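Local coordinates for protein putative phosphatase (PDB 3SD7) that probably hydrolyses phosphate monoesters as a haloacid dehalogenase-like phosphatase, its natural substrate not being established, at residues A[45-50]-A[69-74]; A[117-122]-A[127-132]. All blocks are in the same frame, centred on the assembly; numbering follows the deposited sequence.

Contact 1 of 2, residues A[45-50]-A[69-74]; sequences EGITKS and QFIGPP
In the helical cap of this haloacid dehalogenase-like hydrolase, Ile71, on the loop leading into helix 75-82, lies across Ile47 and Thr48 on helix 44-57. The case illustrates how one branched side chain can bind a loop to a helix without a hydrogen bond between the two segments. CG1, CG2 and CD1 of Ile71 each have a different nearest partner: CG1 meets Ile47 CG2 at 4.0 Å, Ile71 CG2 reaches Ile47 CD1 at 4.1 Å, and Ile71 CD1 ends against Thr48 CG2 at 4.0 Å. The two isoleucines pass each other at a slant, and branch meets branch in an apolar patch that is only partly buried. With Thr48 OG1 set between the backbone N and the carbonyl carbon (chi1 57°) and bonded to Lys44 O one helical turn back, CG2 stands anti to the carbonyl carbon and turns to Ile71. The side chain of Ile71 lies about 8 Å from the sodium ion held by Asp37 and Asp192, which places this patch near the metal site between cap and core. Away from the loop, helix 44-57 is tied within itself. Lys49 NZ forms a salt bridge with Glu45 OE2 at 3.0 Å, using the oxygen's anti lone pair. Gly46 O is gripped twice, by Ser50 N and by Ser50 OG, the two donors arriving from opposite faces of the carbonyl plane. On the loop side, Phe70 turns its end away from helix segment 45-50 and makes an edge-to-face ring contact with Tyr82, while Gln69 CG sits 3.7 Å above the centre of the Phe70 ring.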
ATOM      1  N   GLU A  45      11.358   6.556   0.182  1.00 29.29           N
ATOM      2  CA  GLU A  45      12.388   7.238   0.997  1.00 30.44           C
ATOM      3  C   GLU A  45      12.628   6.539   2.342  1.00 31.33           C
ATOM      4  O   GLU A  45      13.764   6.160   2.682  1.00 33.51           O
ATOM      5  CB  GLU A  45      12.003   8.695   1.208  1.00 33.50           C
ATOM      6  CG  GLU A  45      13.116   9.524   1.861  1.00 36.03           C
ATOM      7  CD  GLU A  45      12.669  10.900   2.369  1.00 43.43           C
ATOM      8  OE1 GLU A  45      11.510  11.312   2.128  1.00 43.11           O
ATOM      9  OE2 GLU A  45      13.496  11.562   3.041  1.00 46.92           O
ATOM     10  N   GLY A  46      11.559   6.373   3.128  1.00 31.27           N
ATOM     11  CA  GLY A  46      11.693   5.764   4.436  1.00 31.39           C
ATOM     12  C   GLY A  46      12.125   4.321   4.428  1.00 31.43           C
ATOM     13  O   GLY A  46      12.871   3.886   5.308  1.00 32.67           O
ATOM     14  N   ILE A  47      11.635   3.541   3.465  1.00 28.87           N
ATOM     15  CA  ILE A  47      12.041   2.144   3.408  1.00 30.06           C
ATOM     16  C   ILE A  47      13.531   2.035   3.067  1.00 32.06           C
ATOM     17  O   ILE A  47      14.301   1.316   3.739  1.00 33.31           O
ATOM     18  CB  ILE A  47      11.186   1.333   2.414  1.00 28.00           C
ATOM     19  CG1 ILE A  47       9.737   1.275   2.920  1.00 31.01           C
ATOM     20  CG2 ILE A  47      11.783  -0.092   2.246  1.00 29.38           C
ATOM     21  CD1 ILE A  47       8.816   0.515   1.960  1.00 29.21           C
ATOM     22  N   THR A  48      13.956   2.750   2.039  1.00 31.31           N
ATOM     23  CA  THR A  48      15.358   2.660   1.623  1.00 33.25           C
ATOM     24  C   THR A  48      16.297   3.233   2.702  1.00 35.30           C
ATOM     25  O   THR A  48      17.379   2.682   2.969  1.00 37.21           O
ATOM     26  CB  THR A  48      15.596   3.319   0.249  1.00 32.75           C
ATOM     27  OG1 THR A  48      15.168   4.678   0.293  1.00 32.43           O
ATOM     28  CG2 THR A  48      14.811   2.576  -0.853  1.00 31.46           C
ATOM     29  N   LYS A  49      15.890   4.312   3.351  1.00 36.02           N
ATOM     30  CA  LYS A  49      16.740   4.892   4.401  1.00 38.07           C
ATOM     31  C   LYS A  49      16.837   3.984   5.631  1.00 39.58           C
ATOM     32  O   LYS A  49      17.895   3.938   6.292  1.00 43.15           O
ATOM     33  CB  LYS A  49      16.294   6.290   4.771  1.00 39.03           C
ATOM     34  CG  LYS A  49      16.612   7.295   3.709  1.00 41.44           C
ATOM     35  CD  LYS A  49      16.232   8.685   4.124  1.00 44.07           C
ATOM     36  CE  LYS A  49      16.723   9.699   3.105  1.00 47.29           C
ATOM     37  NZ  LYS A  49      16.405  11.081   3.512  1.00 53.66           N
ATOM     38  N   SER A  50      15.759   3.262   5.924  1.00 37.07           N
ATOM     39  CA  SER A  50      15.742   2.315   7.039  1.00 38.71           C
ATOM     40  C   SER A  50      16.683   1.163   6.746  1.00 39.57           C
ATOM     41  O   SER A  50      17.446   0.753   7.618  1.00 43.17           O
ATOM     42  CB  SER A  50      14.335   1.796   7.320  1.00 36.80           C
ATOM     43  OG  SER A  50      13.456   2.845   7.684  1.00 38.50           O
ATOM     44  N   GLN A  69      15.229  -1.722  -5.036  1.00 28.43           N
ATOM     45  CA  GLN A  69      14.806  -3.088  -5.357  1.00 27.96           C
ATOM     46  C   GLN A  69      14.364  -3.903  -4.148  1.00 28.20           C
ATOM     47  O   GLN A  69      13.837  -5.008  -4.302  1.00 30.07           O
ATOM     48  CB  GLN A  69      15.918  -3.836  -6.091  1.00 29.59           C
ATOM     49  CG  GLN A  69      17.157  -4.074  -5.290  1.00 31.71           C
ATOM     50  CD  GLN A  69      18.264  -4.713  -6.100  1.00 35.06           C
ATOM     51  OE1 GLN A  69      18.013  -5.374  -7.110  1.00 36.05           O
ATOM     52  NE2 GLN A  69      19.499  -4.524  -5.656  1.00 38.96           N
ATOM     53  N   PHE A  70      14.560  -3.360  -2.944  1.00 29.15           N
ATOM     54  CA  PHE A  70      14.173  -4.064  -1.724  1.00 29.24           C
ATOM     55  C   PHE A  70      12.826  -3.573  -1.163  1.00 30.17           C
ATOM     56  O   PHE A  70      12.402  -3.985  -0.076  1.00 31.42           O
ATOM     57  CB  PHE A  70      15.290  -3.994  -0.683  1.00 31.42           C
ATOM     58  CG  PHE A  70      16.637  -4.462  -1.199  1.00 32.73           C
ATOM     59  CD1 PHE A  70      16.767  -5.712  -1.806  1.00 33.26           C
ATOM     60  CD2 PHE A  70      17.765  -3.668  -1.071  1.00 34.49           C
ATOM     61  CE1 PHE A  70      17.985  -6.157  -2.281  1.00 35.02           C
ATOM     62  CE2 PHE A  70      19.004  -4.104  -1.546  1.00 36.19           C
ATOM     63  CZ  PHE A  70      19.109  -5.357  -2.154  1.00 37.10           C
ATOM     64  N   ILE A  71      12.175  -2.699  -1.918  1.00 28.27           N
ATOM     65  CA  ILE A  71      10.818  -2.271  -1.627  1.00 28.06           C
ATOM     66  C   ILE A  71       9.899  -3.351  -2.193  1.00 28.84           C
ATOM     67  O   ILE A  71       9.790  -3.525  -3.424  1.00 29.83           O
ATOM     68  CB  ILE A  71      10.484  -0.937  -2.264  1.00 25.77           C
ATOM     69  CG1 ILE A  71      11.418   0.163  -1.750  1.00 27.76           C
ATOM     70  CG2 ILE A  71       9.055  -0.542  -1.945  1.00 28.27           C
ATOM     71  CD1 ILE A  71      11.334   1.435  -2.585  1.00 28.21           C
ATOM     72  N   GLY A  72       9.253  -4.102  -1.312  1.00 29.24           N
ATOM     73  CA  GLY A  72       8.383  -5.191  -1.759  1.00 31.45           C
ATOM     74  C   GLY A  72       8.643  -6.506  -1.068  1.00 32.25           C
ATOM     75  O   GLY A  72       7.766  -7.015  -0.355  1.00 34.49           O
ATOM     76  N   PRO A  73       9.849  -7.070  -1.240  1.00 31.33           N
ATOM     77  CA  PRO A  73      10.085  -8.369  -0.618  1.00 34.60           C
ATOM     78  C   PRO A  73      10.295  -8.292   0.899  1.00 35.87           C
ATOM     79  O   PRO A  73      10.672  -7.236   1.430  1.00 34.85           O
ATOM     80  CB  PRO A  73      11.370  -8.857  -1.288  1.00 35.56           C
ATOM     81  CG  PRO A  73      12.066  -7.613  -1.737  1.00 34.57           C
ATOM     82  CD  PRO A  73      11.031  -6.569  -1.970  1.00 29.88           C
ATOM     83  N   PRO A  74      10.062  -9.409   1.588  1.00 40.30           N
ATOM     84  CA  PRO A  74      10.296  -9.404   3.029  1.00 43.00           C
ATOM     85  C   PRO A  74      11.737  -9.036   3.357  1.00 43.62           C
ATOM     86  O   PRO A  74      12.656  -9.423   2.630  1.00 44.50           O
ATOM     87  CB  PRO A  74      10.043 -10.861   3.433  1.00 46.29           C
ATOM     88  CG  PRO A  74       9.265 -11.457   2.318  1.00 45.36           C
ATOM     89  CD  PRO A  74       9.668 -10.736   1.090  1.00 41.44           C
TER

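Contact 2 of 2, residues A[117-122]-A[127-132]; sequences EILEML and KILLVA
The peptide carbonyl of Leu122 is the flat group that meets Lys127. Lys127 N donates to Leu122 O at 3.1 Å from a position tilted 28° from the carbonyl plane, with an N-H...O angle of 157°. Lys127 CB lies 3.5 Å from the same Leu122 O, so the lysine's backbone and the root of its side chain both close on this oxygen. Farther out, Lys127 CD rests on Leu122 CD2 at 3.8 Å; the chain then bends at chi4 (-56°) and NZ hydrogen-bonds to Tyr29 O. Leu129, pointing at the helix, enters between two leucines one turn apart. Its CD2 touches Leu122 CB at 4.0 Å, the two side chains crossing at about a right angle, while its CD1 meets Leu119 CD2 at 4.1 Å and also approaches Leu119 O. Phe34 of the neighbouring strand 31-34 touches both helix leucines and extends this buried apolar layer. The bond from Lys127 N to Leu122 O reaches back five residues where helix 115-124 ends, the i+5 to i bond that a Schellman motif would also contain. A helix lying on a parallel sheet and leading by a short turn into the next strand is the alpha/beta repeat of the Rossmann-like core of haloacid dehalogenase-like hydrolases.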
ATOM      1  N   GLU A 117      -6.531  15.755  -4.566  1.00 31.31           N
ATOM      2  CA  GLU A 117      -7.638  16.262  -5.377  1.00 33.45           C
ATOM      3  C   GLU A 117      -8.664  15.184  -5.727  1.00 32.32           C
ATOM      4  O   GLU A 117      -9.868  15.420  -5.606  1.00 30.09           O
ATOM      5  CB  GLU A 117      -7.132  16.920  -6.681  1.00 38.14           C
ATOM      6  CG  GLU A 117      -8.250  17.057  -7.761  1.00 44.16           C
ATOM      7  CD  GLU A 117      -7.738  17.500  -9.124  1.00 56.18           C
ATOM      8  OE1 GLU A 117      -7.102  18.567  -9.180  1.00 57.33           O
ATOM      9  OE2 GLU A 117      -8.011  16.793 -10.132  1.00 56.92           O
ATOM     10  N   ILE A 118      -8.222  13.998  -6.161  1.00 29.59           N
ATOM     11  CA  ILE A 118      -9.202  12.991  -6.550  1.00 28.47           C
ATOM     12  C   ILE A 118      -9.953  12.477  -5.319  1.00 25.36           C
ATOM     13  O   ILE A 118     -11.158  12.257  -5.391  1.00 26.68           O
ATOM     14  CB  ILE A 118      -8.639  11.844  -7.437  1.00 31.99           C
ATOM     15  CG1 ILE A 118      -7.865  10.868  -6.635  1.00 33.60           C
ATOM     16  CG2 ILE A 118      -7.897  12.390  -8.703  1.00 34.93           C
ATOM     17  CD1 ILE A 118      -8.763   9.901  -5.899  1.00 41.87           C
ATOM     18  N   LEU A 119      -9.262  12.314  -4.187  1.00 23.51           N
ATOM     19  CA  LEU A 119      -9.960  11.884  -2.960  1.00 22.67           C
ATOM     20  C   LEU A 119     -11.024  12.909  -2.582  1.00 24.74           C
ATOM     21  O   LEU A 119     -12.134  12.520  -2.242  1.00 23.70           O
ATOM     22  CB  LEU A 119      -9.009  11.697  -1.793  1.00 24.61           C
ATOM     23  CG  LEU A 119      -8.010  10.563  -2.013  1.00 22.77           C
ATOM     24  CD1 LEU A 119      -7.018  10.541  -0.867  1.00 23.62           C
ATOM     25  CD2 LEU A 119      -8.701   9.190  -2.154  1.00 25.74           C
ATOM     26  N   GLU A 120     -10.674  14.195  -2.645  1.00 25.12           N
ATOM     27  CA  GLU A 120     -11.617  15.298  -2.334  1.00 28.63           C
ATOM     28  C   GLU A 120     -12.824  15.226  -3.299  1.00 29.28           C
ATOM     29  O   GLU A 120     -13.967  15.351  -2.877  1.00 30.59           O
ATOM     30  CB  GLU A 120     -10.904  16.649  -2.461  1.00 31.15           C
ATOM     31  CG  GLU A 120      -9.902  16.933  -1.319  1.00 36.11           C
ATOM     32  CD  GLU A 120      -9.022  18.180  -1.503  1.00 45.92           C
ATOM     33  OE1 GLU A 120      -8.936  18.776  -2.609  1.00 46.63           O
ATOM     34  OE2 GLU A 120      -8.388  18.558  -0.506  1.00 50.40           O
ATOM     35  N   MET A 121     -12.560  14.970  -4.579  1.00 27.90           N
ATOM     36  CA  MET A 121     -13.633  14.870  -5.574  1.00 28.88           C
ATOM     37  C   MET A 121     -14.574  13.700  -5.285  1.00 27.44           C
ATOM     38  O   MET A 121     -15.800  13.823  -5.373  1.00 28.24           O
ATOM     39  CB  MET A 121     -13.047  14.793  -6.981  1.00 30.69           C
ATOM     40  CG  MET A 121     -12.409  16.106  -7.401  1.00 35.85           C
ATOM     41  SD  MET A 121     -11.563  15.931  -8.971  1.00 47.14           S
ATOM     42  CE  MET A 121     -12.924  15.324  -9.946  1.00 42.36           C
ATOM     43  N   LEU A 122     -14.001  12.555  -4.956  1.00 25.13           N
ATOM     44  CA  LEU A 122     -14.807  11.375  -4.641  1.00 23.62           C
ATOM     45  C   LEU A 122     -15.663  11.619  -3.382  1.00 23.58           C
ATOM     46  O   LEU A 122     -16.840  11.278  -3.327  1.00 22.99           O
ATOM     47  CB  LEU A 122     -13.891  10.170  -4.431  1.00 22.48           C
ATOM     48  CG  LEU A 122     -13.104   9.706  -5.658  1.00 23.94           C
ATOM     49  CD1 LEU A 122     -12.079   8.612  -5.231  1.00 22.92           C
ATOM     50  CD2 LEU A 122     -14.019   9.181  -6.729  1.00 27.61           C
ATOM     51  N   LYS A 127     -19.075   9.434  -2.096  1.00 26.16           N
ATOM     52  CA  LYS A 127     -18.569   8.059  -2.080  1.00 26.84           C
ATOM     53  C   LYS A 127     -17.964   7.741  -0.733  1.00 24.22           C
ATOM     54  O   LYS A 127     -17.424   8.616  -0.059  1.00 26.15           O
ATOM     55  CB  LYS A 127     -17.551   7.842  -3.185  1.00 26.94           C
ATOM     56  CG  LYS A 127     -18.194   7.994  -4.535  1.00 31.89           C
ATOM     57  CD  LYS A 127     -17.340   7.628  -5.660  1.00 36.88           C
ATOM     58  CE  LYS A 127     -18.012   8.046  -6.982  1.00 34.55           C
ATOM     59  NZ  LYS A 127     -19.396   7.522  -7.262  1.00 36.60           N
ATOM     60  N   ILE A 128     -18.105   6.479  -0.317  1.00 24.85           N
ATOM     61  CA  ILE A 128     -17.486   5.991   0.896  1.00 22.17           C
ATOM     62  C   ILE A 128     -16.109   5.465   0.473  1.00 19.82           C
ATOM     63  O   ILE A 128     -16.002   4.611  -0.434  1.00 22.55           O
ATOM     64  CB  ILE A 128     -18.307   4.852   1.506  1.00 23.32           C
ATOM     65  CG1 ILE A 128     -19.639   5.407   2.003  1.00 29.26           C
ATOM     66  CG2 ILE A 128     -17.528   4.237   2.683  1.00 24.30           C
ATOM     67  CD1 ILE A 128     -20.640   4.334   2.381  1.00 36.95           C
ATOM     68  N   LEU A 129     -15.076   6.008   1.113  1.00 20.08           N
ATOM     69  CA  LEU A 129     -13.694   5.676   0.795  1.00 20.06           C
ATOM     70  C   LEU A 129     -13.106   4.906   1.979  1.00 19.35           C
ATOM     71  O   LEU A 129     -13.269   5.290   3.161  1.00 19.10           O
ATOM     72  CB  LEU A 129     -12.898   6.940   0.539  1.00 19.65           C
ATOM     73  CG  LEU A 129     -13.506   7.921  -0.469  1.00 21.76           C
ATOM     74  CD1 LEU A 129     -12.563   9.121  -0.682  1.00 22.45           C
ATOM     75  CD2 LEU A 129     -13.801   7.223  -1.797  1.00 21.04           C
ATOM     76  N   LEU A 130     -12.443   3.813   1.657  1.00 19.26           N
ATOM     77  CA  LEU A 130     -11.838   2.960   2.669  1.00 17.81           C
ATOM     78  C   LEU A 130     -10.404   2.641   2.298  1.00 17.92           C
ATOM     79  O   LEU A 130     -10.051   2.613   1.119  1.00 18.06           O
ATOM     80  CB  LEU A 130     -12.613   1.646   2.732  1.00 18.76           C
ATOM     81  CG  LEU A 130     -14.141   1.682   2.920  1.00 19.15           C
ATOM     82  CD1 LEU A 130     -14.765   0.263   2.774  1.00 22.93           C
ATOM     83  CD2 LEU A 130     -14.506   2.319   4.242  1.00 18.85           C
ATOM     84  N   VAL A 131      -9.576   2.343   3.296  1.00 17.67           N
ATOM     85  CA  VAL A 131      -8.230   1.833   3.053  1.00 17.64           C
ATOM     86  C   VAL A 131      -8.171   0.388   3.509  1.00 19.38           C
ATOM     87  O   VAL A 131      -8.627   0.078   4.614  1.00 19.75           O
ATOM     88  CB  VAL A 131      -7.131   2.660   3.760  1.00 18.84           C
ATOM     89  CG1 VAL A 131      -5.759   1.970   3.678  1.00 20.44           C
ATOM     90  CG2 VAL A 131      -7.051   4.061   3.146  1.00 19.54           C
ATOM     91  N   ALA A 132      -7.682  -0.484   2.628  1.00 18.41           N
ATOM     92  CA  ALA A 132      -7.465  -1.893   2.927  1.00 20.77           C
ATOM     93  C   ALA A 132      -6.041  -2.196   2.475  1.00 21.36           C
ATOM     94  O   ALA A 132      -5.742  -2.212   1.286  1.00 20.88           O
ATOM     95  CB  ALA A 132      -8.505  -2.788   2.199  1.00 22.40           C
TER

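In the fold
The two contacts come in series along the chain, contact 1 closing before contact 2 opens, and lie on opposite sides of the chain's centre. Their centres are 27 Å apart and their nearest atoms about 14 Å apart, so they do not touch. Contact 1 joins a loop to a helix inside the helical cap, inserted between strands 41-42 and 110-111; contact 2 joins helix 115-124 to strand 128-133 of the parallel core sheet, next to strand 31-34. The metal site stands between the two parts: Asp37 and Asp192 hold the sodium ion just past the ends of the neighbouring inner strands 31-34 and 187-191, on the side of the core that faces the cap.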